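Local coordinates for protein probable porin (PDB 4FT6) that probably forms a monomeric beta-barrel channel of the OprD family that lets small solutes cross the outer membrane of Pseudomonas aeruginosa, at residues Val15-Arg20 with Gln43-Gln48; Leu107-Leu112 with Ser143-Gly148; Phe183-Ala188 with Gly200-Arg205; Val232-Thr237 with Glu249-Thr254; Gly269-Tyr274 with Asn297-Gly302. All blocks are in the same frame, centred on the assembly; numbering follows the deposited sequence.

Interaction 1 of 5, residues Val15-Arg20 with Gln43-Gln48; sequences VSLGLR and QGFLLQ
L19 and F45 face each other as a non-hydrogen-bonded pair, and the leucine can be traced outward atom by atom. Its CB lies 3.9 Å from Q43 NE2, of an amide whose OE1 accepts from N21. From there CG turns to the side of the backbone N (chi1 -63°), which carries the CD2 branch back across to the neighbouring strand. CD2 ends 3.5 Å from F45 CD2 and 3.6 Å from F45 CE2, meeting the ring obliquely. L17 reaches the same ring from another quarter, its CD1 near the ring plane at the edge and 4.2 Å from F45 CB. Farther along, V15 CG1 packs 3.9 Å from L47 CD1, and L47 also touches a bound decyl maltoside. This greasy side is therefore one to which detergent, and presumably lipid, has access.

The other side, with S16, G18, R20, L46 and Q48, is more polar. One water lies within bonding distance of S16 OG (2.6 Å), L46 O (2.9 Å) and Q48 OE1 (3.0 Å), though it probably cannot donate to every acceptor around it at once. R20 leads away from its partner strand, where NH1 pairs with D128 in a salt bridge and bonds to the carbonyl of R130. Paired backbone bonds at S16–Q48, G18–L46 and R20–G44 hold the strands antiparallel. The alternation of an apolar face and a polar one along a beta hairpin is the signature of a transmembrane porin barrel.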
# COMPACT_ATOMS: atom_id res chain seq x y z
N VAL A 15 8.84 20.83 -7.01
CA VAL A 15 8.66 20.76 -5.57
C VAL A 15 7.17 20.80 -5.26
O VAL A 15 6.44 21.69 -5.73
CB VAL A 15 9.35 21.94 -4.85
CG1 VAL A 15 9.34 21.72 -3.34
CG2 VAL A 15 10.77 22.10 -5.35
N SER A 16 6.70 19.83 -4.49
CA SER A 16 5.31 19.82 -4.05
C SER A 16 5.24 19.65 -2.53
O SER A 16 6.12 19.04 -1.91
CB SER A 16 4.54 18.72 -4.75
OG SER A 16 5.06 17.45 -4.40
N LEU A 17 4.19 20.23 -1.95
CA LEU A 17 3.91 20.09 -0.53
C LEU A 17 2.55 19.43 -0.38
O LEU A 17 1.51 20.05 -0.65
CB LEU A 17 3.89 21.45 0.16
CG LEU A 17 3.42 21.39 1.61
CD1 LEU A 17 4.35 20.50 2.44
CD2 LEU A 17 3.32 22.78 2.22
N GLY A 18 2.55 18.17 0.04
CA GLY A 18 1.30 17.45 0.23
C GLY A 18 0.75 17.66 1.62
O GLY A 18 1.47 17.51 2.62
N LEU A 19 -0.53 18.02 1.69
CA LEU A 19 -1.19 18.28 2.96
C LEU A 19 -2.26 17.22 3.17
O LEU A 19 -3.10 16.99 2.30
CB LEU A 19 -1.80 19.67 2.97
CG LEU A 19 -0.83 20.85 2.84
CD1 LEU A 19 -1.55 22.09 2.32
CD2 LEU A 19 -0.21 21.15 4.19
N ARG A 20 -2.22 16.57 4.33
CA ARG A 20 -3.23 15.59 4.68
C ARG A 20 -3.72 15.81 6.11
O ARG A 20 -2.96 15.63 7.07
CB ARG A 20 -2.68 14.16 4.52
CG ARG A 20 -3.62 13.04 4.97
CD ARG A 20 -2.99 11.67 4.72
NE ARG A 20 -2.70 11.45 3.30
CZ ARG A 20 -1.94 10.47 2.82
NH1 ARG A 20 -1.38 9.60 3.64
NH2 ARG A 20 -1.75 10.35 1.50
N GLN A 43 -2.38 16.23 11.43
CA GLN A 43 -2.11 16.93 10.18
C GLN A 43 -0.72 16.54 9.69
O GLN A 43 0.26 16.67 10.42
CB GLN A 43 -2.16 18.44 10.38
CG GLN A 43 -1.71 19.23 9.16
CD GLN A 43 -2.67 19.04 8.01
OE1 GLN A 43 -3.89 18.94 8.22
NE2 GLN A 43 -2.15 18.99 6.78
N GLY A 44 -0.64 16.09 8.44
CA GLY A 44 0.62 15.67 7.87
C GLY A 44 1.09 16.58 6.75
O GLY A 44 0.27 17.16 6.02
N PHE A 45 2.41 16.71 6.62
CA PHE A 45 3.03 17.49 5.55
C PHE A 45 4.00 16.60 4.80
O PHE A 45 4.82 15.93 5.42
CB PHE A 45 3.82 18.65 6.14
CG PHE A 45 2.98 19.61 6.93
CD1 PHE A 45 2.61 19.31 8.24
CD2 PHE A 45 2.55 20.80 6.38
CE1 PHE A 45 1.83 20.18 8.98
CE2 PHE A 45 1.77 21.69 7.12
CZ PHE A 45 1.41 21.38 8.42
N LEU A 46 3.91 16.60 3.47
CA LEU A 46 4.80 15.77 2.66
C LEU A 46 5.56 16.59 1.63
O LEU A 46 5.00 17.01 0.61
CB LEU A 46 4.03 14.65 1.97
CG LEU A 46 4.89 13.63 1.23
CD1 LEU A 46 5.94 13.04 2.18
CD2 LEU A 46 3.98 12.54 0.62
N LEU A 47 6.85 16.81 1.90
CA LEU A 47 7.69 17.61 1.02
C LEU A 47 8.42 16.71 0.04
O LEU A 47 9.16 15.80 0.44
CB LEU A 47 8.72 18.41 1.83
CG LEU A 47 9.51 19.43 1.02
CD1 LEU A 47 8.55 20.34 0.27
CD2 LEU A 47 10.42 20.24 1.94
N GLN A 48 8.20 16.95 -1.24
CA GLN A 48 8.87 16.18 -2.27
C GLN A 48 9.49 17.11 -3.29
O GLN A 48 8.78 17.83 -4.00
CB GLN A 48 7.89 15.23 -2.97
CG GLN A 48 7.54 14.02 -2.15
CD GLN A 48 6.59 13.10 -2.87
OE1 GLN A 48 5.42 13.43 -3.06
NE2 GLN A 48 7.09 11.94 -3.29
O HOH W 1 4.68 16.22 -2.12

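Interaction 2 of 5, residues Leu107-Leu112 with Ser143-Gly148; sequences LSNTEL and SREIAG
The E145 carboxylate reaches into the turn formed by S108, N109 and T110, and its two oxygens divide the donors between them. S108 OG gives its proton to the syn lone pair of OE1, 2.8 Å away. OE2 takes two: N109 N approaches on the syn side at 2.9 Å, 22° out of the carboxylate plane, while T110 OG1 uses the anti lone pair at 2.7 Å. The side-chain amide of N109 is turned only 26° from the carboxylate plane, and the side chain passes obliquely, with CB 3.3 Å from E145 OE2. A bend at chi2 brings the glutamate head round to the turn. Three donors around one carboxylate would be expected to stabilise its charged form.

Placing T110 OG1 opposite the carbonyl carbon (chi1 -65°) turns the hydroxyl toward E145. S143 OG also lies against T110 OG1, but the modelled distance is too short to be trusted and the bond is doubtful in detail. A weak bond from R144 N to N109 O, 3.5 Å long, adds little.

The glutamate thus clasps the type II' turn L107–T110, which links strand 95-107 to strand 110-114. T110 and S143 form the last non-hydrogen-bonded bridge between strands 110-114 and 139-143, and S143 is bonded through its backbone to L151 of strand 149-160 on its far side.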
# COMPACT_ATOMS: atom_id res chain seq x y z
N LEU A 107 20.96 6.50 -17.29
CA LEU A 107 21.73 6.22 -18.49
C LEU A 107 20.75 5.70 -19.54
O LEU A 107 20.09 4.68 -19.32
CB LEU A 107 22.82 5.20 -18.20
CG LEU A 107 23.65 4.73 -19.39
CD1 LEU A 107 24.32 5.92 -20.04
CD2 LEU A 107 24.68 3.70 -18.96
N SER A 108 20.63 6.43 -20.65
CA SER A 108 19.64 6.11 -21.68
C SER A 108 18.21 6.01 -21.10
O SER A 108 17.63 7.02 -20.71
CB SER A 108 20.03 4.81 -22.40
OG SER A 108 18.93 4.26 -23.09
N ASN A 109 17.67 4.79 -21.06
CA ASN A 109 16.33 4.51 -20.53
C ASN A 109 16.36 3.74 -19.22
O ASN A 109 15.36 3.17 -18.78
CB ASN A 109 15.50 3.69 -21.53
CG ASN A 109 15.09 4.48 -22.75
OD1 ASN A 109 14.83 5.69 -22.66
ND2 ASN A 109 15.01 3.81 -23.89
N THR A 110 17.53 3.71 -18.60
CA THR A 110 17.71 2.96 -17.36
C THR A 110 17.99 3.96 -16.23
O THR A 110 18.78 4.89 -16.39
CB THR A 110 18.85 1.96 -17.51
OG1 THR A 110 18.49 0.97 -18.48
CG2 THR A 110 19.17 1.29 -16.17
N GLU A 111 17.35 3.76 -15.09
CA GLU A 111 17.38 4.76 -14.05
C GLU A 111 17.66 4.14 -12.70
O GLU A 111 17.10 3.09 -12.35
CB GLU A 111 16.04 5.50 -14.04
CG GLU A 111 16.02 6.74 -13.19
CD GLU A 111 14.66 7.43 -13.21
OE1 GLU A 111 13.71 6.86 -13.80
OE2 GLU A 111 14.55 8.54 -12.65
N LEU A 112 18.54 4.78 -11.93
CA LEU A 112 18.93 4.26 -10.63
C LEU A 112 18.64 5.30 -9.56
O LEU A 112 19.04 6.45 -9.71
CB LEU A 112 20.41 3.92 -10.63
CG LEU A 112 21.00 3.45 -9.30
CD1 LEU A 112 20.43 2.08 -8.92
CD2 LEU A 112 22.54 3.43 -9.37
N SER A 143 14.63 -0.50 -15.50
CA SER A 143 15.15 -0.45 -16.86
C SER A 143 14.15 -0.87 -17.90
O SER A 143 13.47 -1.90 -17.76
CB SER A 143 16.44 -1.27 -16.99
OG SER A 143 17.01 -1.03 -18.26
N ARG A 144 14.04 -0.04 -18.94
CA ARG A 144 13.11 -0.29 -20.03
C ARG A 144 13.78 0.07 -21.35
O ARG A 144 13.37 0.99 -22.06
CB ARG A 144 11.81 0.48 -19.82
CG ARG A 144 11.98 1.93 -19.47
CD ARG A 144 10.64 2.54 -19.08
NE ARG A 144 10.21 2.13 -17.75
CZ ARG A 144 9.44 2.87 -16.96
NH1 ARG A 144 9.02 4.06 -17.38
NH2 ARG A 144 9.09 2.44 -15.75
N GLU A 145 14.83 -0.67 -21.67
CA GLU A 145 15.53 -0.45 -22.93
C GLU A 145 14.77 -1.08 -24.09
O GLU A 145 14.88 -0.63 -25.23
CB GLU A 145 16.96 -1.00 -22.83
CG GLU A 145 17.79 -0.34 -21.72
CD GLU A 145 18.07 1.14 -21.99
OE1 GLU A 145 18.18 1.52 -23.18
OE2 GLU A 145 18.20 1.91 -21.02
N ILE A 146 13.98 -2.11 -23.80
CA ILE A 146 13.16 -2.77 -24.82
C ILE A 146 11.72 -2.29 -24.77
O ILE A 146 11.14 -2.13 -23.68
CB ILE A 146 13.15 -4.28 -24.62
CG1 ILE A 146 14.53 -4.75 -24.16
CG2 ILE A 146 12.70 -4.98 -25.88
CD1 ILE A 146 15.58 -4.64 -25.21
N ALA A 147 11.13 -2.08 -25.94
CA ALA A 147 9.72 -1.69 -26.00
C ALA A 147 8.83 -2.81 -25.45
O ALA A 147 8.94 -3.97 -25.87
CB ALA A 147 9.34 -1.35 -27.43
N GLY A 148 7.96 -2.48 -24.50
CA GLY A 148 7.07 -3.46 -23.90
C GLY A 148 7.61 -4.04 -22.60
O GLY A 148 6.85 -4.54 -21.76

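Interaction 3 of 5, residues Phe183-Ala188 with Gly200-Arg205; sequences FDYLGA and GLWQAR
G187 and W202 make the close-packed heart of this hairpin. The glycine presents its bare CA to one face of the indole, 3.9 Å from the centroid of the six-membered ring and 20° off its normal, a CH-pi contact. W202 CG stands beside its backbone N (chi1 -65°), and this swings the indole across onto the opposite strand. Y185 lies alongside, pointing the same way, with CD2 near the indole plane at its edge, 4.1 Å from W202 CZ3. At the far end F183 CZ comes to 3.5 Å from A204 CB, meeting the methyl obliquely.

On the side of D184, L186, A188, L201, Q203 and R205 the packing is much looser. L201, Q203 and R205 lead their ends away from the partner strand, and D184 OD2 remains 6.8 Å from R205 NE, no salt bridge. A water lies instead between D184 OD2, 2.6 Å away, and the backbone R205 O, 2.7 Å away, while D184 OD1 is held by Q155.

Six backbone bonds join strands 183-192 and 197-206, flanked by strand 149-160 beyond the first and strand 210-223 beyond the second. Over the aromatic face, L121 of strand 117-121 packs on Y185 and W202, with P122 also against W202; H152 of strand 149-160 stacks on the indole.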
# COMPACT_ATOMS: atom_id res chain seq x y z
N PHE A 183 17.23 -7.09 1.66
CA PHE A 183 16.08 -7.50 0.87
C PHE A 183 16.40 -7.28 -0.61
O PHE A 183 16.42 -6.13 -1.07
CB PHE A 183 14.83 -6.72 1.28
CG PHE A 183 13.60 -7.07 0.45
CD1 PHE A 183 12.89 -8.25 0.68
CD2 PHE A 183 13.15 -6.22 -0.55
CE1 PHE A 183 11.74 -8.57 -0.09
CE2 PHE A 183 12.00 -6.53 -1.31
CZ PHE A 183 11.30 -7.71 -1.08
N ASP A 184 16.63 -8.38 -1.35
CA ASP A 184 17.01 -8.31 -2.77
C ASP A 184 15.87 -8.80 -3.66
O ASP A 184 15.23 -9.82 -3.38
CB ASP A 184 18.25 -9.17 -3.02
CG ASP A 184 19.49 -8.65 -2.31
OD1 ASP A 184 19.98 -7.57 -2.68
OD2 ASP A 184 19.98 -9.33 -1.38
N TYR A 185 15.63 -8.07 -4.74
CA TYR A 185 14.58 -8.46 -5.68
C TYR A 185 14.99 -8.31 -7.15
O TYR A 185 15.94 -7.60 -7.48
CB TYR A 185 13.30 -7.66 -5.43
CG TYR A 185 13.42 -6.19 -5.77
CD1 TYR A 185 13.97 -5.29 -4.86
CD2 TYR A 185 13.00 -5.71 -6.99
CE1 TYR A 185 14.08 -3.92 -5.17
CE2 TYR A 185 13.11 -4.35 -7.31
CZ TYR A 185 13.65 -3.47 -6.40
OH TYR A 185 13.74 -2.14 -6.74
N LEU A 186 14.23 -8.98 -8.01
CA LEU A 186 14.37 -8.86 -9.45
C LEU A 186 12.97 -8.95 -10.04
O LEU A 186 12.15 -9.76 -9.57
CB LEU A 186 15.23 -9.98 -10.01
CG LEU A 186 16.72 -9.85 -9.73
CD1 LEU A 186 17.43 -11.15 -10.10
CD2 LEU A 186 17.27 -8.70 -10.53
N GLY A 187 12.69 -8.13 -11.04
CA GLY A 187 11.38 -8.16 -11.65
C GLY A 187 11.41 -7.91 -13.14
O GLY A 187 12.24 -7.16 -13.63
N ALA A 188 10.48 -8.54 -13.85
CA ALA A 188 10.34 -8.34 -15.29
C ALA A 188 8.87 -8.20 -15.61
O ALA A 188 8.03 -8.94 -15.07
CB ALA A 188 10.94 -9.51 -16.05
N GLY A 200 3.87 -10.57 -15.57
CA GLY A 200 4.91 -10.13 -14.66
C GLY A 200 5.61 -11.28 -13.96
O GLY A 200 5.02 -12.34 -13.74
N LEU A 201 6.87 -11.07 -13.61
CA LEU A 201 7.67 -12.09 -12.94
C LEU A 201 8.57 -11.44 -11.93
O LEU A 201 9.33 -10.51 -12.23
CB LEU A 201 8.50 -12.86 -13.95
CG LEU A 201 7.98 -14.27 -14.11
CD1 LEU A 201 8.01 -14.65 -15.57
CD2 LEU A 201 8.86 -15.19 -13.27
N TRP A 202 8.48 -11.92 -10.70
CA TRP A 202 9.21 -11.31 -9.61
C TRP A 202 9.77 -12.34 -8.67
O TRP A 202 9.18 -13.41 -8.47
CB TRP A 202 8.27 -10.41 -8.83
CG TRP A 202 7.77 -9.25 -9.62
CD1 TRP A 202 6.76 -9.26 -10.54
CD2 TRP A 202 8.24 -7.89 -9.55
NE1 TRP A 202 6.57 -8.00 -11.06
CE2 TRP A 202 7.46 -7.14 -10.47
CE3 TRP A 202 9.24 -7.25 -8.82
CZ2 TRP A 202 7.66 -5.76 -10.65
CZ3 TRP A 202 9.43 -5.89 -9.00
CH2 TRP A 202 8.64 -5.15 -9.91
N GLN A 203 10.92 -12.00 -8.09
CA GLN A 203 11.57 -12.86 -7.13
C GLN A 203 12.20 -11.96 -6.09
O GLN A 203 12.95 -11.03 -6.43
CB GLN A 203 12.64 -13.71 -7.80
CG GLN A 203 13.50 -14.47 -6.81
CD GLN A 203 13.26 -15.96 -6.85
OE1 GLN A 203 13.84 -16.72 -6.08
NE2 GLN A 203 12.40 -16.38 -7.76
N ALA A 204 11.90 -12.22 -4.82
CA ALA A 204 12.47 -11.43 -3.76
C ALA A 204 13.05 -12.34 -2.71
O ALA A 204 12.59 -13.48 -2.52
CB ALA A 204 11.45 -10.50 -3.15
N ARG A 205 14.07 -11.84 -2.02
CA ARG A 205 14.84 -12.62 -1.08
C ARG A 205 15.08 -11.81 0.18
O ARG A 205 15.96 -10.94 0.21
CB ARG A 205 16.18 -12.96 -1.71
CG ARG A 205 17.05 -13.90 -0.90
CD ARG A 205 16.92 -15.31 -1.45
NE ARG A 205 17.23 -15.37 -2.88
CZ ARG A 205 17.31 -16.50 -3.58
NH1 ARG A 205 17.10 -17.67 -2.99
NH2 ARG A 205 17.60 -16.46 -4.87
O HOH W 2 18.62 -11.12 -0.03

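Interaction 4 of 5, residues Val232-Thr237 with Glu249-Thr254; sequences VGLFDT and ENRALT
Segments 232-237 and 249-254 run almost exactly antiparallel, 175° between their directions and 4.6 Å between their axes, with reciprocal backbone bonds at G233–T254, F235–A252 and T237–N250. They are the two arms of a beta hairpin in the wall of the porin barrel, and consecutive residues send their side chains to alternate faces.

On one face L234 is the bridging side chain. With CG opposite the backbone N (chi1 -179°), it extends over the neighbouring strand, where CD1 lies 3.6 Å from R251 CG and 4.1 Å from L253 CB. V232 CG2 continues this apolar row, 4.0 Å from L253 CD1. At 5.6 Å D236 OD1 and R251 NE are too far apart for a salt bridge, and the carboxylate and guanidinium planes stand nearly perpendicular; R251 engages Y274 of the next strand in a cation-pi contact.

The other face is largely buried. F235 CB packs 4.1 Å from A252 CB, and the phenyl ring continues toward I123, M279 and P288 of the loops. Polar groups here find partners beyond the hairpin: T237 OG1 with Q212, N250 ND2 with the carbonyl of D277, and T254 OG1 with the backbone N of V290. At the rim of the F235 ring, near its plane, lies A252 O, 4.1 Å from CD1.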
# COMPACT_ATOMS: atom_id res chain seq x y z
N VAL A 232 -4.95 -11.67 -12.50
CA VAL A 232 -4.70 -12.77 -11.58
C VAL A 232 -3.22 -12.75 -11.18
O VAL A 232 -2.35 -12.53 -12.02
CB VAL A 232 -5.11 -14.12 -12.21
CG1 VAL A 232 -4.48 -14.28 -13.59
CG2 VAL A 232 -4.73 -15.27 -11.30
N GLY A 233 -2.94 -12.93 -9.89
CA GLY A 233 -1.57 -13.03 -9.43
C GLY A 233 -1.36 -14.23 -8.52
O GLY A 233 -2.31 -14.74 -7.92
N LEU A 234 -0.11 -14.69 -8.42
CA LEU A 234 0.24 -15.78 -7.52
C LEU A 234 1.55 -15.51 -6.77
O LEU A 234 2.58 -15.22 -7.38
CB LEU A 234 0.37 -17.10 -8.29
CG LEU A 234 0.70 -18.31 -7.42
CD1 LEU A 234 -0.41 -18.53 -6.40
CD2 LEU A 234 0.88 -19.54 -8.30
N PHE A 235 1.50 -15.59 -5.44
CA PHE A 235 2.71 -15.52 -4.63
C PHE A 235 3.08 -16.92 -4.20
O PHE A 235 2.22 -17.69 -3.76
CB PHE A 235 2.48 -14.69 -3.37
CG PHE A 235 2.41 -13.21 -3.60
CD1 PHE A 235 1.20 -12.59 -3.94
CD2 PHE A 235 3.55 -12.42 -3.45
CE1 PHE A 235 1.15 -11.19 -4.14
CE2 PHE A 235 3.50 -11.03 -3.65
CZ PHE A 235 2.30 -10.41 -3.99
N ASP A 236 4.35 -17.26 -4.31
CA ASP A 236 4.84 -18.52 -3.76
C ASP A 236 6.02 -18.21 -2.85
O ASP A 236 7.08 -17.76 -3.31
CB ASP A 236 5.27 -19.45 -4.88
CG ASP A 236 5.41 -20.87 -4.41
OD1 ASP A 236 4.77 -21.23 -3.40
OD2 ASP A 236 6.16 -21.63 -5.06
N THR A 237 5.82 -18.42 -1.55
CA THR A 237 6.83 -18.05 -0.57
C THR A 237 7.33 -19.23 0.25
O THR A 237 6.53 -19.98 0.82
CB THR A 237 6.32 -16.99 0.40
OG1 THR A 237 5.89 -15.83 -0.33
CG2 THR A 237 7.44 -16.60 1.37
N GLU A 249 5.87 -21.68 4.51
CA GLU A 249 5.18 -22.30 3.40
C GLU A 249 3.87 -21.58 3.11
O GLU A 249 2.84 -21.88 3.73
CB GLU A 249 4.91 -23.78 3.70
CG GLU A 249 4.29 -24.56 2.55
CD GLU A 249 3.57 -25.83 3.01
OE1 GLU A 249 2.80 -25.77 4.00
OE2 GLU A 249 3.78 -26.90 2.39
N ASN A 250 3.90 -20.62 2.19
CA ASN A 250 2.66 -20.04 1.70
C ASN A 250 2.63 -19.90 0.18
O ASN A 250 3.63 -19.56 -0.45
CB ASN A 250 2.33 -18.71 2.38
CG ASN A 250 1.07 -18.05 1.82
OD1 ASN A 250 1.15 -17.18 0.93
ND2 ASN A 250 -0.10 -18.44 2.33
N ARG A 251 1.47 -20.21 -0.38
CA ARG A 251 1.15 -19.93 -1.76
C ARG A 251 -0.07 -19.04 -1.57
O ARG A 251 -0.91 -19.31 -0.70
CB ARG A 251 0.83 -21.25 -2.51
CG ARG A 251 0.42 -21.13 -3.99
CD ARG A 251 0.55 -22.47 -4.80
NE ARG A 251 -0.20 -23.62 -4.27
CZ ARG A 251 -1.25 -24.20 -4.85
NH1 ARG A 251 -1.73 -23.76 -6.01
NH2 ARG A 251 -1.83 -25.24 -4.26
N ALA A 252 -0.15 -17.94 -2.30
CA ALA A 252 -1.28 -17.02 -2.13
C ALA A 252 -1.81 -16.58 -3.48
O ALA A 252 -1.10 -15.94 -4.26
CB ALA A 252 -0.86 -15.81 -1.31
N LEU A 253 -3.07 -16.92 -3.76
CA LEU A 253 -3.70 -16.60 -5.04
C LEU A 253 -4.70 -15.46 -4.90
O LEU A 253 -5.40 -15.35 -3.89
CB LEU A 253 -4.41 -17.84 -5.60
CG LEU A 253 -5.28 -17.74 -6.86
CD1 LEU A 253 -4.44 -17.76 -8.13
CD2 LEU A 253 -6.28 -18.87 -6.87
N THR A 254 -4.75 -14.61 -5.93
CA THR A 254 -5.68 -13.49 -5.97
C THR A 254 -6.03 -13.25 -7.43
O THR A 254 -5.23 -13.55 -8.32
CB THR A 254 -5.07 -12.20 -5.36
OG1 THR A 254 -5.94 -11.09 -5.64
CG2 THR A 254 -3.70 -11.90 -5.97

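Interaction 5 of 5, residues Gly269-Tyr274 with Asn297-Gly302; sequences GYQRMY and NFTSAG
Q271 NE2 reaches two successive carbonyls, of N297 and F298. The sound bond goes to N297 O at 3.0 Å, in the carbonyl plane and within 11° of the glutamine's own amide plane; that to F298 O, at 2.9 Å, is weak because its angle is poor. An extended chain beyond CG (chi2 174°) delivers the amide, and Q271 OE1 accepts from N291 N, fixing the flat group at both ends. In barrel terms, strand 264-274 here holds the long loop that leads to strand 304-313.

M273, from the same face of the strand, is bent at chi2 and chi3 and lies along the loop backbone. Its CE comes 3.6 Å from T299 CA and 4.1 Å from T299 CG2, while CB and CG run beside S300. The loop is braced internally by T299 OG1, which donates to N297 OD1 at 2.8 Å from above the carbonyl plane. Where loop and strand close up again, G302 CA makes a CH···O contact of 3.2 Å with M273 O.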
# COMPACT_ATOMS: atom_id res chain seq x y z
N GLY A 269 -13.99 -10.54 -6.99
CA GLY A 269 -12.62 -10.90 -6.72
C GLY A 269 -12.59 -12.19 -5.94
O GLY A 269 -13.55 -12.50 -5.24
N TYR A 270 -11.49 -12.94 -6.08
CA TYR A 270 -11.30 -14.14 -5.29
C TYR A 270 -9.88 -14.17 -4.78
O TYR A 270 -8.96 -13.65 -5.43
CB TYR A 270 -11.57 -15.40 -6.11
CG TYR A 270 -11.49 -16.68 -5.30
CD1 TYR A 270 -12.51 -17.04 -4.44
CD2 TYR A 270 -10.39 -17.52 -5.40
CE1 TYR A 270 -12.45 -18.22 -3.69
CE2 TYR A 270 -10.33 -18.71 -4.66
CZ TYR A 270 -11.36 -19.05 -3.80
OH TYR A 270 -11.31 -20.21 -3.06
N GLN A 271 -9.69 -14.79 -3.63
CA GLN A 271 -8.39 -14.83 -2.98
C GLN A 271 -8.31 -16.06 -2.09
O GLN A 271 -9.26 -16.38 -1.38
CB GLN A 271 -8.21 -13.56 -2.14
CG GLN A 271 -6.93 -13.53 -1.37
CD GLN A 271 -6.72 -12.21 -0.67
OE1 GLN A 271 -6.85 -11.15 -1.29
NE2 GLN A 271 -6.40 -12.27 0.62
N ARG A 272 -7.17 -16.76 -2.13
CA ARG A 272 -6.99 -17.94 -1.29
C ARG A 272 -5.55 -18.14 -0.81
O ARG A 272 -4.59 -17.97 -1.56
CB ARG A 272 -7.49 -19.19 -2.01
CG ARG A 272 -7.29 -20.46 -1.22
CD ARG A 272 -8.01 -21.60 -1.87
NE ARG A 272 -7.85 -22.87 -1.16
CZ ARG A 272 -8.50 -23.98 -1.48
NH1 ARG A 272 -9.36 -23.98 -2.49
NH2 ARG A 272 -8.30 -25.10 -0.79
N MET A 273 -5.44 -18.50 0.47
CA MET A 273 -4.17 -18.75 1.14
C MET A 273 -3.94 -20.28 1.18
O MET A 273 -4.78 -21.03 1.69
CB MET A 273 -4.28 -18.23 2.58
CG MET A 273 -3.40 -17.04 2.97
SD MET A 273 -3.09 -15.76 1.73
CE MET A 273 -4.73 -15.09 1.51
N TYR A 274 -2.81 -20.75 0.64
CA TYR A 274 -2.50 -22.18 0.68
C TYR A 274 -1.24 -22.43 1.50
O TYR A 274 -0.31 -21.60 1.49
CB TYR A 274 -2.23 -22.74 -0.73
CG TYR A 274 -3.33 -22.53 -1.76
CD1 TYR A 274 -3.44 -21.33 -2.45
CD2 TYR A 274 -4.22 -23.54 -2.07
CE1 TYR A 274 -4.42 -21.14 -3.41
CE2 TYR A 274 -5.21 -23.36 -3.04
CZ TYR A 274 -5.30 -22.16 -3.70
OH TYR A 274 -6.26 -21.94 -4.66
N ASN A 297 -6.98 -7.91 5.59
CA ASN A 297 -6.53 -8.30 4.26
C ASN A 297 -6.76 -9.79 3.92
O ASN A 297 -6.38 -10.28 2.85
CB ASN A 297 -5.07 -7.86 4.02
CG ASN A 297 -4.09 -8.61 4.89
OD1 ASN A 297 -4.48 -9.49 5.67
ND2 ASN A 297 -2.81 -8.30 4.75
N PHE A 298 -7.40 -10.50 4.85
CA PHE A 298 -7.84 -11.87 4.64
C PHE A 298 -6.69 -12.79 4.24
O PHE A 298 -6.78 -13.51 3.26
CB PHE A 298 -8.96 -11.90 3.59
CG PHE A 298 -10.21 -11.17 4.04
CD1 PHE A 298 -10.36 -9.81 3.82
CD2 PHE A 298 -11.23 -11.85 4.70
CE1 PHE A 298 -11.52 -9.13 4.25
CE2 PHE A 298 -12.38 -11.17 5.13
CZ PHE A 298 -12.53 -9.82 4.90
N THR A 299 -5.63 -12.78 5.04
CA THR A 299 -4.41 -13.51 4.70
C THR A 299 -4.00 -14.54 5.75
O THR A 299 -2.84 -14.99 5.76
CB THR A 299 -3.23 -12.57 4.48
OG1 THR A 299 -2.97 -11.85 5.69
CG2 THR A 299 -3.51 -11.59 3.35
N SER A 300 -4.94 -14.91 6.62
CA SER A 300 -4.69 -15.96 7.61
C SER A 300 -4.46 -17.30 6.91
O SER A 300 -4.94 -17.51 5.79
CB SER A 300 -5.89 -16.09 8.54
OG SER A 300 -6.01 -14.94 9.33
N ALA A 301 -3.73 -18.20 7.57
CA ALA A 301 -3.46 -19.52 7.01
C ALA A 301 -4.75 -20.21 6.54
O ALA A 301 -5.71 -20.36 7.31
CB ALA A 301 -2.69 -20.39 8.01
N GLY A 302 -4.77 -20.63 5.28
CA GLY A 302 -5.89 -21.37 4.72
C GLY A 302 -7.10 -20.52 4.38
O GLY A 302 -8.12 -21.05 3.93

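All five contacts involve strands of the barrel or the loops and turns that join them, and follow each other along the chain. Interactions 4 and 5 touch directly, their centres about 9 Å apart: R251 O lies 2.7 Å from Y274 N and L253 O 2.9 Å from R272 N, probable hydrogen bonds between adjacent strands 249-261 and 264-274. Interaction 3 lies about 14 Å from interaction 4 between centres, with nearest atoms about 7 Å apart. Interaction 2, at the turn between strands 95-107 and 110-114, is about 17 Å from interaction 3 between centres. Interaction 1 stands across the chain's centre from interactions 4 and 5, about 35 Å from each between centres; its L47 side chain lies about 4 Å from a bound decyl maltoside.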